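Local structure of uncharacterized hth-type transcriptional regulator YYBR (4A5N) at residues K28-L31 against F32-I36; G38-R41 against F42-R46; T58-L61 against R62-E65; L86-F89 against G90-L93. The protein probably binds DNA as a redox-responsive transcriptional regulator of the MarR/DUF24 (HxlR-like) helix-turn-helix type. The protein carries 1 engineered substitution. One frame throughout, in Å; residues are numbered along the deposited sequence.

Interaction 1: K28-L31 against F32-I36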
loop_
_atom_site.group_PDB
_atom_site.type_symbol
_atom_site.label_atom_id
_atom_site.label_comp_id
_atom_site.label_asym_id
_atom_site.label_seq_id
_atom_site.Cartn_x
_atom_site.Cartn_y
_atom_site.Cartn_z
ATOM N N LYS B 28 -8.165 4.962 -0.429
ATOM C CA LYS B 28 -7.394 6.198 -0.192
ATOM C C LYS B 28 -6.492 6.558 -1.359
ATOM O O LYS B 28 -6.271 7.738 -1.642
ATOM C CB LYS B 28 -6.607 6.098 1.115
ATOM C CG LYS B 28 -7.432 6.318 2.378
ATOM C CD LYS B 28 -6.663 5.919 3.615
ATOM C CE LYS B 28 -7.531 5.851 4.837
ATOM N NZ LYS B 28 -6.681 5.599 6.015
ATOM N N GLY B 29 -5.892 5.560 -1.996
ATOM C CA GLY B 29 -5.023 5.798 -3.153
ATOM C C GLY B 29 -5.705 6.536 -4.291
ATOM O O GLY B 29 -5.124 7.438 -4.910
ATOM N N ILE B 30 -6.943 6.121 -4.580
ATOM C CA ILE B 30 -7.758 6.713 -5.622
ATOM C C ILE B 30 -8.094 8.141 -5.243
ATOM O O ILE B 30 -7.924 9.046 -6.058
ATOM C CB ILE B 30 -9.100 5.944 -5.805
ATOM C CG1 ILE B 30 -8.874 4.507 -6.250
ATOM C CG2 ILE B 30 -10.016 6.614 -6.842
ATOM C CD1 ILE B 30 -10.127 3.653 -6.170
ATOM N N LEU B 31 -8.550 8.331 -3.997
ATOM C CA LEU B 31 -8.961 9.647 -3.486
ATOM C C LEU B 31 -7.780 10.619 -3.598
ATOM O O LEU B 31 -7.901 11.689 -4.166
ATOM C CB LEU B 31 -9.430 9.566 -2.036
ATOM C CG LEU B 31 -10.716 8.735 -1.883
ATOM C CD1 LEU B 31 -11.144 8.682 -0.418
ATOM C CD2 LEU B 31 -11.772 9.315 -2.803
ATOM N N PHE B 32 -6.641 10.169 -3.078
ATOM C CA PHE B 32 -5.398 10.890 -3.135
ATOM C C PHE B 32 -5.014 11.287 -4.551
ATOM O O PHE B 32 -4.713 12.472 -4.825
ATOM C CB PHE B 32 -4.280 10.040 -2.497
ATOM C CG PHE B 32 -2.963 10.767 -2.386
ATOM C CD1 PHE B 32 -2.209 11.040 -3.518
ATOM C CD2 PHE B 32 -2.510 11.188 -1.159
ATOM C CE1 PHE B 32 -1.004 11.720 -3.408
ATOM C CE2 PHE B 32 -1.319 11.916 -1.035
ATOM C CZ PHE B 32 -0.562 12.144 -2.160
ATOM N N TYR B 33 -4.988 10.311 -5.457
ATOM C CA TYR B 33 -4.604 10.550 -6.832
ATOM C C TYR B 33 -5.402 11.685 -7.468
ATOM O O TYR B 33 -4.823 12.560 -8.124
ATOM C CB TYR B 33 -4.693 9.283 -7.698
ATOM C CG TYR B 33 -4.331 9.542 -9.128
ATOM C CD1 TYR B 33 -3.000 9.645 -9.530
ATOM C CD2 TYR B 33 -5.315 9.739 -10.083
ATOM C CE1 TYR B 33 -2.666 9.916 -10.867
ATOM C CE2 TYR B 33 -4.993 10.014 -11.403
ATOM C CZ TYR B 33 -3.678 10.096 -11.791
ATOM O OH TYR B 33 -3.421 10.371 -13.115
ATOM N N HIS B 34 -6.703 11.696 -7.208
ATOM C CA HIS B 34 -7.602 12.651 -7.819
ATOM C C HIS B 34 -7.495 14.038 -7.206
ATOM O O HIS B 34 -7.923 15.012 -7.796
ATOM C CB HIS B 34 -9.019 12.075 -7.850
ATOM C CG HIS B 34 -9.201 11.002 -8.936
ATOM N ND1 HIS B 34 -9.620 11.302 -10.194
ATOM C CD2 HIS B 34 -8.982 9.614 -8.922
ATOM C CE1 HIS B 34 -9.632 10.182 -10.938
ATOM N NE2 HIS B 34 -9.245 9.153 -10.163
ATOM N N MET B 35 -6.841 14.149 -6.066
ATOM C CA MET B 35 -6.543 15.475 -5.529
ATOM C C MET B 35 -5.200 16.019 -5.983
ATOM O O MET B 35 -4.895 17.184 -5.685
ATOM C CB MET B 35 -6.618 15.499 -4.019
ATOM C CG MET B 35 -8.042 15.448 -3.466
ATOM S SD MET B 35 -8.157 15.363 -1.656
ATOM C CE MET B 35 -7.998 13.584 -1.419
ATOM N N ILE B 36 -4.408 15.215 -6.690
ATOM C CA ILE B 36 -3.076 15.664 -7.144
ATOM C C ILE B 36 -3.211 16.923 -8.026
ATOM O O ILE B 36 -2.436 17.879 -7.889
ATOM C CB ILE B 36 -2.323 14.528 -7.886
ATOM C CG1 ILE B 36 -1.828 13.441 -6.923
ATOM C CG2 ILE B 36 -1.141 15.065 -8.686
ATOM C CD1 ILE B 36 -1.093 12.326 -7.611
#
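In helix 28-35, the buried central helix of the winged helix-turn-helix domain, I30 and H34 run side by side one turn apart. The imidazole turns its edge back along the helix: H34 CD2 lies near the ring plane 3.1 Å from I30 O and also meets I30 CG2 at 3.8 Å. A chi1 of -75°, with CG beside the backbone N, lays the ring along this preceding turn. The Y33 ring meets one face of the imidazole through its CD2. I30 O also accepts the backbone bond from H34 N, at 3.1 Å, and is thus approached by both the amide and the ring of one residue. Ahead of it, F32 N binds K28 O at 2.8 Å and Y33 N binds G29 O at 2.9 Å. L31 O receives only weak bonds, from M35 N and H34 N. There the bent M35 side chain folds back, bringing CE to 3.3 Å from L31 O. L31 and M35 both reach F45 of helix 42-48, whereas F32 packs on V97 of helix 94-115. A helix that precedes the helix-turn-helix pair and packs against it is part of the winged-helix fold.

Interaction 2: G38-R41 against F42-R46; sequences GKKR and FNEFR. With BME (beta-mercaptoethanol), chain F.
R41 and E44 meet at the start of helix 42-48, where R41 is the N-cap residue and E44 stands three positions further on. E44 OE1 accepts from R41 N at 2.8 Å, a nearly straight bond (165°) made with its anti lone pair. The same oxygen accepts a second hydrogen bond, from a water at 2.6 Å, which also donates to K39 O at 2.9 Å, so that the water ties the loop to the helix start. The R41 guanidinium stacks on the carboxylate, the two planes only 10° apart. E44 OE1 lies over one guanidinium face, 3.6 Å from R41 NH1, and this salt bridge is one of charge alone, without an N-H aimed at the oxygen. R41 NE instead donates in plane to O1 of a beta-mercaptoethanol, probably carried over from crystallisation, at 3.3 Å. R41 O receives E44 N at 2.9 Å and, weakly, F45 N. K40 sets its CB over one face of the F45 ring, 4.0 Å from the centroid, while its chain bends away to give NZ a bond to G38 O; D37 and H34 O are further partners of that ammonium. Replacing E44 by an alanine would probably leave R41 N and the bridging water without their acceptor and the guanidinium without the carboxylate it stacks on. The return bond from the glutamate to the N-cap amide is one half of a capping box, at the first helix of the helix-turn-helix.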
loop_
_atom_site.group_PDB
_atom_site.type_symbol
_atom_site.label_atom_id
_atom_site.label_comp_id
_atom_site.label_asym_id
_atom_site.label_seq_id
_atom_site.Cartn_x
_atom_site.Cartn_y
_atom_site.Cartn_z
ATOM N N GLY B 38 -5.609 19.169 -7.930
ATOM C CA GLY B 38 -6.382 20.205 -7.220
ATOM C C GLY B 38 -7.585 19.698 -6.432
ATOM O O GLY B 38 -7.953 18.530 -6.523
ATOM N N LYS B 39 -8.217 20.612 -5.699
ATOM C CA LYS B 39 -9.242 20.300 -4.690
ATOM C C LYS B 39 -10.475 19.683 -5.342
ATOM O O LYS B 39 -10.733 19.956 -6.521
ATOM C CB LYS B 39 -9.581 21.585 -3.887
ATOM C CG LYS B 39 -10.639 22.524 -4.481
ATOM C CD LYS B 39 -10.113 23.425 -5.585
ATOM C CE LYS B 39 -11.192 24.365 -6.146
ATOM N NZ LYS B 39 -11.527 25.559 -5.316
ATOM N N LYS B 40 -11.198 18.841 -4.591
ATOM C CA LYS B 40 -12.377 18.136 -5.073
ATOM C C LYS B 40 -13.514 18.212 -4.060
ATOM O O LYS B 40 -13.282 18.211 -2.852
ATOM C CB LYS B 40 -12.065 16.639 -5.350
ATOM C CG LYS B 40 -10.977 16.367 -6.376
ATOM C CD LYS B 40 -11.408 16.840 -7.768
ATOM C CE LYS B 40 -10.413 16.524 -8.881
ATOM N NZ LYS B 40 -9.143 17.314 -8.753
ATOM N N ARG B 41 -14.746 18.252 -4.548
ATOM C CA ARG B 41 -15.899 18.186 -3.662
ATOM C C ARG B 41 -16.278 16.723 -3.499
ATOM O O ARG B 41 -15.934 15.887 -4.320
ATOM C CB ARG B 41 -17.085 19.007 -4.203
ATOM C CG ARG B 41 -16.756 20.439 -4.595
ATOM C CD ARG B 41 -17.968 21.138 -5.173
ATOM N NE ARG B 41 -18.406 20.549 -6.448
ATOM C CZ ARG B 41 -17.819 20.799 -7.607
ATOM N NH1 ARG B 41 -16.784 21.621 -7.667
ATOM N NH2 ARG B 41 -18.280 20.256 -8.719
ATOM N N PHE B 42 -17.051 16.448 -2.459
ATOM C CA PHE B 42 -17.484 15.108 -2.096
ATOM C C PHE B 42 -18.173 14.406 -3.262
ATOM O O PHE B 42 -17.823 13.288 -3.601
ATOM C CB PHE B 42 -18.449 15.254 -0.911
ATOM C CG PHE B 42 -18.809 13.982 -0.221
ATOM C CD1 PHE B 42 -18.001 13.472 0.781
ATOM C CD2 PHE B 42 -20.036 13.348 -0.492
ATOM C CE1 PHE B 42 -18.341 12.333 1.461
ATOM C CE2 PHE B 42 -20.387 12.206 0.197
ATOM C CZ PHE B 42 -19.537 11.687 1.168
ATOM N N ASN B 43 -19.102 15.095 -3.901
ATOM C CA ASN B 43 -19.768 14.588 -5.100
ATOM C C ASN B 43 -18.852 14.279 -6.302
ATOM O O ASN B 43 -19.160 13.398 -7.107
ATOM C CB ASN B 43 -20.914 15.524 -5.503
ATOM C CG ASN B 43 -22.158 15.374 -4.612
ATOM O OD1 ASN B 43 -23.104 16.161 -4.717
ATOM N ND2 ASN B 43 -22.144 14.401 -3.724
ATOM N N GLU B 44 -17.715 14.970 -6.416
ATOM C CA GLU B 44 -16.773 14.655 -7.480
ATOM C C GLU B 44 -16.124 13.298 -7.226
ATOM O O GLU B 44 -15.880 12.554 -8.169
ATOM C CB GLU B 44 -15.699 15.732 -7.625
ATOM C CG GLU B 44 -16.267 17.079 -8.018
ATOM C CD GLU B 44 -15.224 18.139 -8.279
ATOM O OE1 GLU B 44 -14.724 18.714 -7.288
ATOM O OE2 GLU B 44 -14.929 18.420 -9.478
ATOM N N PHE B 45 -15.840 13.013 -5.956
ATOM C CA PHE B 45 -15.272 11.736 -5.542
ATOM C C PHE B 45 -16.271 10.588 -5.769
ATOM O O PHE B 45 -15.829 9.507 -6.160
ATOM C CB PHE B 45 -14.903 11.716 -4.074
ATOM C CG PHE B 45 -13.690 12.532 -3.711
ATOM C CD1 PHE B 45 -12.476 12.356 -4.362
ATOM C CD2 PHE B 45 -13.748 13.404 -2.650
ATOM C CE1 PHE B 45 -11.359 13.088 -3.956
ATOM C CE2 PHE B 45 -12.636 14.123 -2.236
ATOM C CZ PHE B 45 -11.449 13.950 -2.888
ATOM N N ARG B 46 -17.554 10.804 -5.467
ATOM C CA ARG B 46 -18.588 9.787 -5.703
ATOM C C ARG B 46 -18.677 9.407 -7.178
ATOM O O ARG B 46 -19.001 8.247 -7.534
ATOM C CB ARG B 46 -19.976 10.257 -5.246
ATOM C CG ARG B 46 -20.237 10.232 -3.759
ATOM C CD ARG B 46 -21.504 11.011 -3.435
ATOM N NE ARG B 46 -22.717 10.286 -3.859
ATOM C CZ ARG B 46 -23.949 10.796 -3.879
ATOM N NH1 ARG B 46 -24.172 12.042 -3.475
ATOM N NH2 ARG B 46 -24.979 10.038 -4.283
HETATM C C1 BME F . -22.400 18.540 -6.428
HETATM C C2 BME F . -22.341 19.031 -7.831
HETATM O O1 BME F . -21.215 19.037 -5.772
HETATM S S2 BME F . -20.634 18.727 -8.329
HETATM O O HOH W 1 -13.366 20.886 -7.189
#

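Interaction 3: T58-L61 against R62-E65; sequences TLQL and RELE
L59 and E63 meet on one side of helix 54-66, where the leucine methyl L59 CD1 lies 3.6 Å from E63 OE2. The two side chains slant across each other, and E63 CG, beside its own backbone N (chi1 -59°), rests 3.2 Å from L59 O. One residue back, T58 CG2 approaches the edge of the R62 guanidinium and comes within 4.3 Å of CD on the extended arginine chain. L64 lies over the preceding turn, with its CG 3.7 Å from Q60 O. E65 returns to L61 through a water, which donates to E65 OE1 at 2.5 Å and more weakly to L61 O. Beneath these contacts runs an unbroken series of helical bonds: R62 N to T58 O, E63 N to L59 O, L64 N to Q60 O, and E65 N to L61 O at 3.0 Å. L61 O therefore serves both an amide and the water. In the next shell, two polar ends have further partners. E63 OE1 forms a salt bridge with K28 NZ of helix 28-35, fixing the carboxylate beside L59, and T58 OG1 bonds to Q54 O one turn earlier. The buried leucines point to the interior: L61 packs against F42 and F45 of helix 42-48 and L31 of helix 28-35, while L64 reaches V70 at the start of strand 70-75, just beyond the loop after the helix.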
loop_
_atom_site.group_PDB
_atom_site.type_symbol
_atom_site.label_atom_id
_atom_site.label_comp_id
_atom_site.label_asym_id
_atom_site.label_seq_id
_atom_site.Cartn_x
_atom_site.Cartn_y
_atom_site.Cartn_z
ATOM N N THR B 58 -16.925 9.334 3.443
ATOM C CA THR B 58 -16.735 10.291 4.531
ATOM C C THR B 58 -15.675 9.773 5.512
ATOM O O THR B 58 -14.854 10.519 5.949
ATOM C CB THR B 58 -18.051 10.559 5.319
ATOM O OG1 THR B 58 -19.004 11.144 4.446
ATOM C CG2 THR B 58 -17.813 11.512 6.520
ATOM N N LEU B 59 -15.723 8.486 5.847
ATOM C CA LEU B 59 -14.796 7.868 6.801
ATOM C C LEU B 59 -13.384 7.870 6.261
ATOM O O LEU B 59 -12.445 8.270 6.981
ATOM C CB LEU B 59 -15.239 6.442 7.141
ATOM C CG LEU B 59 -14.473 5.538 8.126
ATOM C CD1 LEU B 59 -13.981 6.308 9.360
ATOM C CD2 LEU B 59 -15.403 4.389 8.533
ATOM N N GLN B 60 -13.226 7.461 4.993
ATOM C CA GLN B 60 -11.887 7.458 4.382
ATOM C C GLN B 60 -11.298 8.863 4.350
ATOM O O GLN B 60 -10.095 9.064 4.625
ATOM C CB GLN B 60 -11.906 6.874 2.947
ATOM C CG GLN B 60 -12.296 5.401 2.854
ATOM C CD GLN B 60 -11.287 4.482 3.511
ATOM O OE1 GLN B 60 -10.139 4.385 3.084
ATOM N NE2 GLN B 60 -11.695 3.854 4.588
ATOM N N LEU B 61 -12.127 9.843 4.002
ATOM C CA LEU B 61 -11.641 11.234 3.949
ATOM C C LEU B 61 -11.303 11.773 5.360
ATOM O O LEU B 61 -10.359 12.521 5.505
ATOM C CB LEU B 61 -12.648 12.153 3.217
ATOM C CG LEU B 61 -12.778 11.998 1.697
ATOM C CD1 LEU B 61 -14.076 12.637 1.177
ATOM C CD2 LEU B 61 -11.554 12.562 0.962
ATOM N N ARG B 62 -12.081 11.396 6.373
ATOM C CA ARG B 62 -11.827 11.808 7.767
ATOM C C ARG B 62 -10.491 11.247 8.255
ATOM O O ARG B 62 -9.722 11.935 8.950
ATOM C CB ARG B 62 -12.969 11.356 8.724
ATOM C CG ARG B 62 -14.145 12.324 8.820
ATOM C CD ARG B 62 -15.127 11.907 9.918
ATOM N NE ARG B 62 -16.055 12.984 10.294
ATOM C CZ ARG B 62 -16.121 13.577 11.496
ATOM N NH1 ARG B 62 -15.328 13.210 12.512
ATOM N NH2 ARG B 62 -17.007 14.554 11.695
ATOM N N GLU B 63 -10.200 10.002 7.895
ATOM C CA GLU B 63 -8.933 9.398 8.293
ATOM C C GLU B 63 -7.743 10.068 7.620
ATOM O O GLU B 63 -6.758 10.349 8.270
ATOM C CB GLU B 63 -8.899 7.908 7.988
ATOM C CG GLU B 63 -9.997 7.140 8.680
ATOM C CD GLU B 63 -9.826 5.659 8.545
ATOM O OE1 GLU B 63 -8.921 5.246 7.800
ATOM O OE2 GLU B 63 -10.617 4.906 9.186
ATOM N N LEU B 64 -7.827 10.323 6.319
ATOM C CA LEU B 64 -6.764 11.116 5.608
ATOM C C LEU B 64 -6.548 12.499 6.213
ATOM O O LEU B 64 -5.384 12.994 6.387
ATOM C CB LEU B 64 -7.150 11.266 4.143
ATOM C CG LEU B 64 -6.835 10.032 3.297
ATOM C CD1 LEU B 64 -7.530 10.152 1.940
ATOM C CD2 LEU B 64 -5.332 9.833 3.128
ATOM N N GLU B 65 -7.664 13.146 6.550
ATOM C CA GLU B 65 -7.624 14.420 7.295
ATOM C C GLU B 65 -6.986 14.271 8.678
ATOM O O GLU B 65 -6.104 15.079 9.086
ATOM C CB GLU B 65 -9.025 15.075 7.380
ATOM C CG GLU B 65 -9.031 16.432 8.095
ATOM C CD GLU B 65 -10.432 17.014 8.291
ATOM O OE1 GLU B 65 -11.437 16.357 7.927
ATOM O OE2 GLU B 65 -10.517 18.140 8.806
HETATM O O HOH W 2 -12.128 14.873 6.026
#

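Interaction 4: L86-F89 against G90-L93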
loop_
_atom_site.group_PDB
_atom_site.type_symbol
_atom_site.label_atom_id
_atom_site.label_comp_id
_atom_site.label_asym_id
_atom_site.label_seq_id
_atom_site.Cartn_x
_atom_site.Cartn_y
_atom_site.Cartn_z
ATOM N N LEU B 86 -4.979 18.156 -0.939
ATOM C CA LEU B 86 -3.796 17.622 -0.315
ATOM C C LEU B 86 -3.130 18.742 0.462
ATOM O O LEU B 86 -3.033 19.849 0.018
ATOM C CB LEU B 86 -2.820 17.033 -1.329
ATOM C CG LEU B 86 -3.259 15.897 -2.232
ATOM C CD1 LEU B 86 -2.102 15.498 -3.143
ATOM C CD2 LEU B 86 -3.737 14.724 -1.360
ATOM N N THR B 87 -2.676 18.427 1.645
ATOM C CA THR B 87 -1.848 19.328 2.415
ATOM C C THR B 87 -0.438 19.235 1.832
ATOM O O THR B 87 -0.118 18.286 1.094
ATOM C CB THR B 87 -1.825 18.887 3.887
ATOM O OG1 THR B 87 -1.229 17.587 4.000
ATOM C CG2 THR B 87 -3.253 18.870 4.480
ATOM N N GLU B 88 0.418 20.180 2.179
ATOM C CA GLU B 88 1.823 20.068 1.851
ATOM C C GLU B 88 2.447 18.749 2.356
ATOM O O GLU B 88 3.224 18.131 1.660
ATOM C CB GLU B 88 2.603 21.297 2.363
ATOM C CG GLU B 88 2.289 22.558 1.557
ATOM C CD GLU B 88 2.268 22.323 0.031
ATOM O OE1 GLU B 88 3.321 21.938 -0.550
ATOM O OE2 GLU B 88 1.180 22.489 -0.594
ATOM N N PHE B 89 2.075 18.312 3.547
ATOM C CA PHE B 89 2.542 17.057 4.085
ATOM C C PHE B 89 2.027 15.899 3.202
ATOM O O PHE B 89 2.775 15.013 2.761
ATOM C CB PHE B 89 1.999 16.912 5.490
ATOM C CG PHE B 89 2.446 15.674 6.185
ATOM C CD1 PHE B 89 3.801 15.358 6.286
ATOM C CD2 PHE B 89 1.519 14.810 6.751
ATOM C CE1 PHE B 89 4.219 14.203 6.937
ATOM C CE2 PHE B 89 1.938 13.663 7.414
ATOM C CZ PHE B 89 3.281 13.357 7.511
ATOM N N GLY B 90 0.742 15.944 2.912
ATOM C CA GLY B 90 0.148 15.027 1.923
ATOM C C GLY B 90 0.912 14.860 0.609
ATOM O O GLY B 90 1.093 13.738 0.136
ATOM N N ARG B 91 1.301 15.978 -0.004
ATOM C CA ARG B 91 2.029 16.017 -1.262
ATOM C C ARG B 91 3.364 15.281 -1.193
ATOM O O ARG B 91 3.882 14.892 -2.236
ATOM C CB ARG B 91 2.307 17.471 -1.687
ATOM C CG ARG B 91 1.092 18.325 -1.990
ATOM C CD ARG B 91 0.862 18.400 -3.476
ATOM N NE ARG B 91 -0.366 19.102 -3.864
ATOM C CZ ARG B 91 -0.970 18.872 -5.026
ATOM N NH1 ARG B 91 -0.418 18.026 -5.892
ATOM N NH2 ARG B 91 -2.066 19.511 -5.358
ATOM N N THR B 92 3.929 15.089 0.004
ATOM C CA THR B 92 5.176 14.291 0.139
ATOM C C THR B 92 4.982 12.814 -0.196
ATOM O O THR B 92 5.960 12.143 -0.509
ATOM C CB THR B 92 5.891 14.419 1.523
ATOM O OG1 THR B 92 5.170 13.717 2.529
ATOM C CG2 THR B 92 6.034 15.878 1.895
ATOM N N LEU B 93 3.733 12.335 -0.157
ATOM C CA LEU B 93 3.413 10.988 -0.624
ATOM C C LEU B 93 3.132 10.913 -2.105
ATOM O O LEU B 93 2.994 9.822 -2.642
ATOM C CB LEU B 93 2.140 10.437 0.069
ATOM C CG LEU B 93 2.195 9.887 1.471
ATOM C CD1 LEU B 93 0.798 9.814 2.074
ATOM C CD2 LEU B 93 2.851 8.517 1.573
#
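T87 caps the short, weakly bonded helix 88-91 by accepting from G90 N with its hydroxyl, at 2.8 Å. The cap depends on a chi1 of 63°, which places OG1 between the backbone N and the carbonyl carbon and aims it into the first turn. The same oxygen bonds to G68 O, so the cap is also anchored to the loop that follows helix 54-66, and T87 O receives R91 N at 2.9 Å. T92 adopts a similar rotamer (chi1 73°), and its OG1 donates to F89 O at 2.7 Å in the carbonyl plane. T92 N reaches that carbonyl from above the plane, at 3.0 Å, which gives F89 O two donors. The T92 hydroxyl is also bonded to W103 NE1 of the second subunit. R91 bends at chi2 (-99°) and crosses L86 at about a right angle. L86 CD1 covers one guanidinium face, 4.0 Å from R91 CZ, while R91 NH1 bonds to I36 O and pairs with E94. A leucine in place of R91 has no NH1, and would probably leave I36 O and the E94 carboxylate without this mate. The T87 hydroxyl thus gives G90 N an acceptor and that of T92 adds a second donor to F89 O, while the arginine combines an apolar face with charged edges, so that it can lie on a leucine and still bind polar partners.

Overall arrangement
Interaction 1 is the core contact, its centre about 3 Å from the centre of the chain, and it touches all three others. Interaction 2 lies at the surface, and interactions 3 and 4 are partly buried. Through L31, F45 and L61, interactions 1 to 3 pack three successive helices of the helix-turn-helix domain together. Apolar packing dominates there, whereas polar caps and charge pairs gather nearer the surface. Interactions 2 and 4 are both helix starts, about 17 Å apart between centres: in one a glutamate accepts from the amide of the N-cap residue, in the other the N-cap threonine hydroxyl accepts from a helix amide. Interactions 1 and 4 alone reach the second subunit.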